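PDB 1SQ4: glyoxylate-induced Protein from Pseudomonas aeruginosa, which is a double cupin protein of unproven function that may act as a ureidoglycine aminohydrolase. Local coordinates for residues T27-K35 with E235-C246. Sequence-based numbering, arbitrary orientation.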
ATOM      1  N   THR A  27      -2.407  -8.390 -10.317  1.00 16.06           N
ATOM      2  CA  THR A  27      -1.656  -7.152 -10.151  1.00 15.28           C
ATOM      3  C   THR A  27      -1.693  -6.355 -11.443  1.00 14.39           C
ATOM      4  O   THR A  27      -2.482  -6.652 -12.336  1.00 15.93           O
ATOM      5  CB  THR A  27      -0.185  -7.416  -9.773  1.00 14.98           C
ATOM      6  OG1 THR A  27       0.510  -7.999 -10.886  1.00 18.00           O
ATOM      7  CG2 THR A  27      -0.110  -8.345  -8.589  1.00 13.65           C
ATOM      8  N   GLU A  28      -0.838  -5.352 -11.559  1.00 11.78           N
ATOM      9  CA  GLU A  28      -0.857  -4.553 -12.764  1.00 13.44           C
ATOM     10  C   GLU A  28       0.102  -5.095 -13.806  1.00 12.06           C
ATOM     11  O   GLU A  28       0.186  -4.575 -14.919  1.00 12.52           O
ATOM     12  CB  GLU A  28      -0.532  -3.098 -12.432  1.00 16.16           C
ATOM     13  CG  GLU A  28       0.817  -2.876 -11.754  1.00 23.52           C
ATOM     14  CD  GLU A  28       0.992  -3.619 -10.418  1.00 28.40           C
ATOM     15  OE1 GLU A  28       0.043  -3.651  -9.589  1.00 29.14           O
ATOM     16  OE2 GLU A  28       2.107  -4.150 -10.187  1.00 29.30           O
ATOM     17  N   ALA A  29       0.789  -6.174 -13.454  1.00 10.34           N
ATOM     18  CA  ALA A  29       1.766  -6.787 -14.340  1.00  7.79           C
ATOM     19  C   ALA A  29       1.498  -8.264 -14.571  1.00  7.61           C
ATOM     20  O   ALA A  29       1.969  -8.854 -15.546  1.00  5.59           O
ATOM     21  CB  ALA A  29       3.151  -6.615 -13.753  1.00  5.26           C
ATOM     22  N   TYR A  30       0.750  -8.873 -13.668  1.00  7.79           N
ATOM     23  CA  TYR A  30       0.489 -10.277 -13.825  1.00  9.03           C
ATOM     24  C   TYR A  30      -0.735 -10.747 -13.055  1.00  9.97           C
ATOM     25  O   TYR A  30      -1.350  -9.992 -12.291  1.00  7.89           O
ATOM     26  CB  TYR A  30       1.721 -11.073 -13.390  1.00  8.21           C
ATOM     27  CG  TYR A  30       2.042 -10.915 -11.933  1.00  9.02           C
ATOM     28  CD1 TYR A  30       2.746  -9.811 -11.466  1.00  9.23           C
ATOM     29  CD2 TYR A  30       1.602 -11.858 -11.011  1.00 10.75           C
ATOM     30  CE1 TYR A  30       3.005  -9.651 -10.112  1.00  9.58           C
ATOM     31  CE2 TYR A  30       1.851 -11.715  -9.658  1.00 10.68           C
ATOM     32  CZ  TYR A  30       2.553 -10.608  -9.212  1.00 11.04           C
ATOM     33  OH  TYR A  30       2.798 -10.463  -7.869  1.00 11.67           O
ATOM     34  N   ALA A  31      -1.080 -12.010 -13.293  1.00 11.66           N
ATOM     35  CA  ALA A  31      -2.213 -12.669 -12.657  1.00 12.23           C
ATOM     36  C   ALA A  31      -1.886 -14.148 -12.482  1.00 11.07           C
ATOM     37  O   ALA A  31      -1.462 -14.803 -13.430  1.00 12.36           O
ATOM     38  CB  ALA A  31      -3.449 -12.521 -13.524  1.00 11.88           C
ATOM     39  N   VAL A  32      -2.057 -14.661 -11.269  1.00  9.90           N
ATOM     40  CA  VAL A  32      -1.817 -16.073 -11.000  1.00 10.02           C
ATOM     41  C   VAL A  32      -3.146 -16.710 -10.684  1.00 10.60           C
ATOM     42  O   VAL A  32      -3.883 -16.218  -9.834  1.00 11.87           O
ATOM     43  CB  VAL A  32      -0.943 -16.322  -9.765  1.00  9.63           C
ATOM     44  CG1 VAL A  32      -0.671 -17.803  -9.648  1.00  8.04           C
ATOM     45  CG2 VAL A  32       0.347 -15.534  -9.835  1.00  9.16           C
ATOM     46  N   ILE A  33      -3.452 -17.809 -11.360  1.00 12.26           N
ATOM     47  CA  ILE A  33      -4.708 -18.516 -11.129  1.00 12.56           C
ATOM     48  C   ILE A  33      -4.439 -19.968 -10.732  1.00 12.26           C
ATOM     49  O   ILE A  33      -3.970 -20.773 -11.545  1.00 10.11           O
ATOM     50  CB  ILE A  33      -5.575 -18.527 -12.383  1.00 11.96           C
ATOM     51  CG1 ILE A  33      -5.600 -17.137 -12.996  1.00 12.84           C
ATOM     52  CG2 ILE A  33      -6.997 -18.960 -12.027  1.00 13.60           C
ATOM     53  CD1 ILE A  33      -6.258 -17.152 -14.333  1.00 15.82           C
ATOM     54  N   PRO A  34      -4.725 -20.315  -9.470  1.00 12.57           N
ATOM     55  CA  PRO A  34      -4.534 -21.656  -8.911  1.00 13.13           C
ATOM     56  C   PRO A  34      -5.407 -22.703  -9.558  1.00 12.87           C
ATOM     57  O   PRO A  34      -6.471 -22.398 -10.096  1.00 13.37           O
ATOM     58  CB  PRO A  34      -4.907 -21.480  -7.447  1.00 13.42           C
ATOM     59  CG  PRO A  34      -4.542 -20.087  -7.184  1.00 15.45           C
ATOM     60  CD  PRO A  34      -5.076 -19.373  -8.403  1.00 13.17           C
ATOM     61  N   LYS A  35      -4.965 -23.947  -9.473  1.00 11.66           N
ATOM     62  CA  LYS A  35      -5.724 -25.041 -10.041  1.00 11.72           C
ATOM     63  C   LYS A  35      -7.060 -25.230  -9.326  1.00 11.76           C
ATOM     64  O   LYS A  35      -7.991 -25.772  -9.907  1.00 11.37           O
ATOM     65  CB  LYS A  35      -4.903 -26.332  -9.984  1.00 11.23           C
ATOM     66  CG  LYS A  35      -4.425 -26.704  -8.601  1.00  9.66           C
ATOM     67  CD  LYS A  35      -3.360 -27.757  -8.711  1.00  9.30           C
ATOM     68  CE  LYS A  35      -3.811 -29.038  -8.087  1.00  9.11           C
ATOM     69  NZ  LYS A  35      -4.009 -28.803  -6.645  1.00 10.43           N
ATOM     70  N   GLU A 235       2.479 -24.722  -9.045  1.00  8.65           N
ATOM     71  CA  GLU A 235       2.560 -26.163  -9.268  1.00  9.49           C
ATOM     72  C   GLU A 235       1.720 -26.543 -10.484  1.00  9.06           C
ATOM     73  O   GLU A 235       1.039 -25.692 -11.055  1.00  8.98           O
ATOM     74  CB  GLU A 235       2.048 -26.910  -8.041  1.00 11.06           C
ATOM     75  CG  GLU A 235       0.617 -26.549  -7.688  1.00 14.04           C
ATOM     76  CD  GLU A 235       0.072 -27.346  -6.524  1.00 16.42           C
ATOM     77  OE1 GLU A 235      -1.110 -27.131  -6.178  1.00 17.59           O
ATOM     78  OE2 GLU A 235       0.815 -28.182  -5.958  1.00 17.08           O
ATOM     79  N   ALA A 236       1.750 -27.819 -10.864  1.00  7.38           N
ATOM     80  CA  ALA A 236       0.988 -28.280 -12.024  1.00  6.87           C
ATOM     81  C   ALA A 236      -0.485 -27.933 -11.909  1.00  6.26           C
ATOM     82  O   ALA A 236      -1.128 -28.261 -10.918  1.00  8.84           O
ATOM     83  CB  ALA A 236       1.151 -29.773 -12.201  1.00  5.90           C
ATOM     84  N   GLY A 237      -1.012 -27.266 -12.929  1.00  4.60           N
ATOM     85  CA  GLY A 237      -2.407 -26.883 -12.913  1.00  5.28           C
ATOM     86  C   GLY A 237      -2.590 -25.387 -12.733  1.00  6.30           C
ATOM     87  O   GLY A 237      -3.651 -24.838 -13.028  1.00  6.85           O
ATOM     88  N   ASP A 238      -1.557 -24.718 -12.237  1.00  7.04           N
ATOM     89  CA  ASP A 238      -1.642 -23.286 -12.041  1.00  7.13           C
ATOM     90  C   ASP A 238      -1.382 -22.589 -13.361  1.00  5.21           C
ATOM     91  O   ASP A 238      -0.649 -23.097 -14.207  1.00  6.23           O
ATOM     92  CB  ASP A 238      -0.638 -22.811 -10.985  1.00  8.18           C
ATOM     93  CG  ASP A 238      -0.939 -23.364  -9.595  1.00  9.82           C
ATOM     94  OD1 ASP A 238      -2.036 -23.935  -9.396  1.00 10.39           O
ATOM     95  OD2 ASP A 238      -0.079 -23.219  -8.697  1.00 11.58           O
ATOM     96  N   PHE A 239      -2.010 -21.431 -13.523  1.00  4.19           N
ATOM     97  CA  PHE A 239      -1.883 -20.630 -14.725  1.00  2.78           C
ATOM     98  C   PHE A 239      -1.381 -19.232 -14.357  1.00  3.28           C
ATOM     99  O   PHE A 239      -1.863 -18.625 -13.399  1.00  2.21           O
ATOM    100  CB  PHE A 239      -3.246 -20.517 -15.416  1.00  1.50           C
ATOM    101  CG  PHE A 239      -3.212 -19.714 -16.679  1.00  1.00           C
ATOM    102  CD1 PHE A 239      -2.573 -20.207 -17.805  1.00  1.00           C
ATOM    103  CD2 PHE A 239      -3.756 -18.439 -16.724  1.00  1.00           C
ATOM    104  CE1 PHE A 239      -2.468 -19.451 -18.953  1.00  1.00           C
ATOM    105  CE2 PHE A 239      -3.654 -17.671 -17.874  1.00  1.95           C
ATOM    106  CZ  PHE A 239      -3.004 -18.181 -18.990  1.00  1.99           C
HETATM  107  N   MSE A 240      -0.402 -18.733 -15.111  1.00  5.14           N
HETATM  108  CA  MSE A 240       0.148 -17.399 -14.884  1.00  7.18           C
HETATM  109  C   MSE A 240      -0.027 -16.587 -16.147  1.00  5.99           C
HETATM  110  O   MSE A 240       0.272 -17.070 -17.235  1.00  7.68           O
HETATM  111  CB  MSE A 240       1.643 -17.461 -14.554  1.00 12.03           C
HETATM  112  CG  MSE A 240       2.011 -18.292 -13.331  1.00 16.13           C
HETATM  113 SE   MSE A 240       3.936 -18.509 -13.149  1.00 25.46          SE
HETATM  114  CE  MSE A 240       4.309 -19.581 -14.693  1.00 18.42           C
ATOM    115  N   TRP A 241      -0.508 -15.360 -16.005  1.00  5.86           N
ATOM    116  CA  TRP A 241      -0.688 -14.482 -17.150  1.00  6.67           C
ATOM    117  C   TRP A 241       0.210 -13.273 -17.016  1.00  7.07           C
ATOM    118  O   TRP A 241       0.163 -12.580 -16.003  1.00  7.87           O
ATOM    119  CB  TRP A 241      -2.132 -14.011 -17.258  1.00  8.44           C
ATOM    120  CG  TRP A 241      -2.306 -12.994 -18.334  1.00  9.03           C
ATOM    121  CD1 TRP A 241      -2.399 -11.652 -18.181  1.00  9.03           C
ATOM    122  CD2 TRP A 241      -2.313 -13.241 -19.745  1.00  9.26           C
ATOM    123  NE1 TRP A 241      -2.464 -11.037 -19.409  1.00  9.93           N
ATOM    124  CE2 TRP A 241      -2.418 -11.990 -20.386  1.00  8.09           C
ATOM    125  CE3 TRP A 241      -2.250 -14.400 -20.526  1.00  7.42           C
ATOM    126  CZ2 TRP A 241      -2.445 -11.862 -21.768  1.00  6.28           C
ATOM    127  CZ3 TRP A 241      -2.276 -14.277 -21.898  1.00  5.46           C
ATOM    128  CH2 TRP A 241      -2.381 -13.017 -22.507  1.00  7.97           C
ATOM    129  N   LEU A 242       1.014 -13.018 -18.045  1.00  8.43           N
ATOM    130  CA  LEU A 242       1.937 -11.885 -18.055  1.00  7.09           C
ATOM    131  C   LEU A 242       1.498 -10.765 -18.997  1.00  8.88           C
ATOM    132  O   LEU A 242       1.128 -11.024 -20.139  1.00  8.67           O
ATOM    133  CB  LEU A 242       3.332 -12.360 -18.432  1.00  6.60           C
ATOM    134  CG  LEU A 242       4.058 -13.077 -17.293  1.00  6.93           C
ATOM    135  CD1 LEU A 242       4.155 -14.562 -17.545  1.00  4.00           C
ATOM    136  CD2 LEU A 242       5.452 -12.466 -17.168  1.00  9.12           C
ATOM    137  N   ARG A 243       1.566  -9.523 -18.505  1.00 10.60           N
ATOM    138  CA  ARG A 243       1.149  -8.323 -19.237  1.00 11.68           C
ATOM    139  C   ARG A 243       2.060  -7.810 -20.341  1.00 13.88           C
ATOM    140  O   ARG A 243       1.579  -7.445 -21.426  1.00 17.94           O
ATOM    141  CB  ARG A 243       0.889  -7.161 -18.267  1.00 11.23           C
ATOM    142  CG  ARG A 243      -0.572  -6.928 -17.900  1.00 12.23           C
ATOM    143  CD  ARG A 243      -1.174  -5.681 -18.561  1.00 13.59           C
ATOM    144  NE  ARG A 243      -2.609  -5.578 -18.307  1.00 15.56           N
ATOM    145  CZ  ARG A 243      -3.136  -5.371 -17.104  1.00 16.10           C
ATOM    146  NH1 ARG A 243      -4.456  -5.298 -16.949  1.00 16.37           N
ATOM    147  NH2 ARG A 243      -2.337  -5.219 -16.058  1.00 16.12           N
ATOM    148  N   ALA A 244       3.355  -7.750 -20.069  1.00 12.77           N
ATOM    149  CA  ALA A 244       4.329  -7.256 -21.042  1.00 13.87           C
ATOM    150  C   ALA A 244       5.489  -6.671 -20.273  1.00 15.07           C
ATOM    151  O   ALA A 244       5.304  -5.909 -19.322  1.00 16.16           O
ATOM    152  CB  ALA A 244       3.735  -6.191 -21.952  1.00 10.07           C
ATOM    153  N   PHE A 245       6.685  -7.047 -20.703  1.00 14.91           N
ATOM    154  CA  PHE A 245       7.908  -6.612 -20.077  1.00 14.10           C
ATOM    155  C   PHE A 245       7.952  -7.069 -18.637  1.00 13.06           C
ATOM    156  O   PHE A 245       8.900  -6.774 -17.922  1.00 15.10           O
ATOM    157  CB  PHE A 245       8.023  -5.101 -20.163  1.00 16.46           C
ATOM    158  CG  PHE A 245       8.113  -4.588 -21.555  1.00 18.13           C
ATOM    159  CD1 PHE A 245       9.272  -4.770 -22.302  1.00 18.99           C
ATOM    160  CD2 PHE A 245       7.032  -3.934 -22.131  1.00 19.99           C
ATOM    161  CE1 PHE A 245       9.360  -4.294 -23.608  1.00 20.11           C
ATOM    162  CE2 PHE A 245       7.104  -3.454 -23.435  1.00 20.46           C
ATOM    163  CZ  PHE A 245       8.271  -3.638 -24.175  1.00 21.61           C
ATOM    164  N   CYS A 246       6.929  -7.800 -18.211  1.00 10.38           N
ATOM    165  CA  CYS A 246       6.894  -8.306 -16.845  1.00 10.85           C
ATOM    166  C   CYS A 246       8.105  -9.211 -16.599  1.00 10.43           C
ATOM    167  O   CYS A 246       8.266 -10.230 -17.264  1.00 12.19           O
ATOM    168  CB  CYS A 246       5.613  -9.097 -16.610  1.00 11.18           C
ATOM    169  SG  CYS A 246       5.485  -9.763 -14.935  1.00 11.20           S
TER
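Strand 30-33, from the N-terminal arm, pairs antiparallel with strand 239-244 of the C-terminal cupin barrel and so extends its large sheet. On its other side, strand 239-244 is bonded to strand 212-220. Two hydrogen-bonded pairs, A31 with W241 and I33 with F239, form the centre. The straightest bond runs from I33 N to F239 O (2.7 Å, 171° at the hydrogen). A further bond, R243 N to A29 O (3.1 Å), lies beyond the start of strand 30-33.

A31, I33, F239 and W241 share one face of the sheet. I33 and F239 lie side by side there, and I33 CD1 meets the F239 ring at its edge, 3.7 Å from F239 CD2. I57 of strand 52-57 packs on both, which links this face to the N-terminal barrel. Y30 and V32 take the other face, against L227.

Side chains add bonds at both ends. D238 CG, anti to the carbonyl carbon (chi1 -65°), turns the carboxylate toward the 34-35 backbone. There K35 N meets D238 OD1 nearly along its C-O axis, at 2.9 Å. D238 OD2 accepts from E235 N, which comes from above the carboxylate plane, and forms a salt bridge with R23. K35 NZ makes a weak salt bridge to E235 OE1, 3.4 Å. At the far end, R243 NH2 gives E28 O a weak bond, while R243 NH1 binds S62 O. The backbone ladder thus sets the register, and the buried D238 carboxylate, probably charge-balanced by R23, ties the turn to the incoming arm.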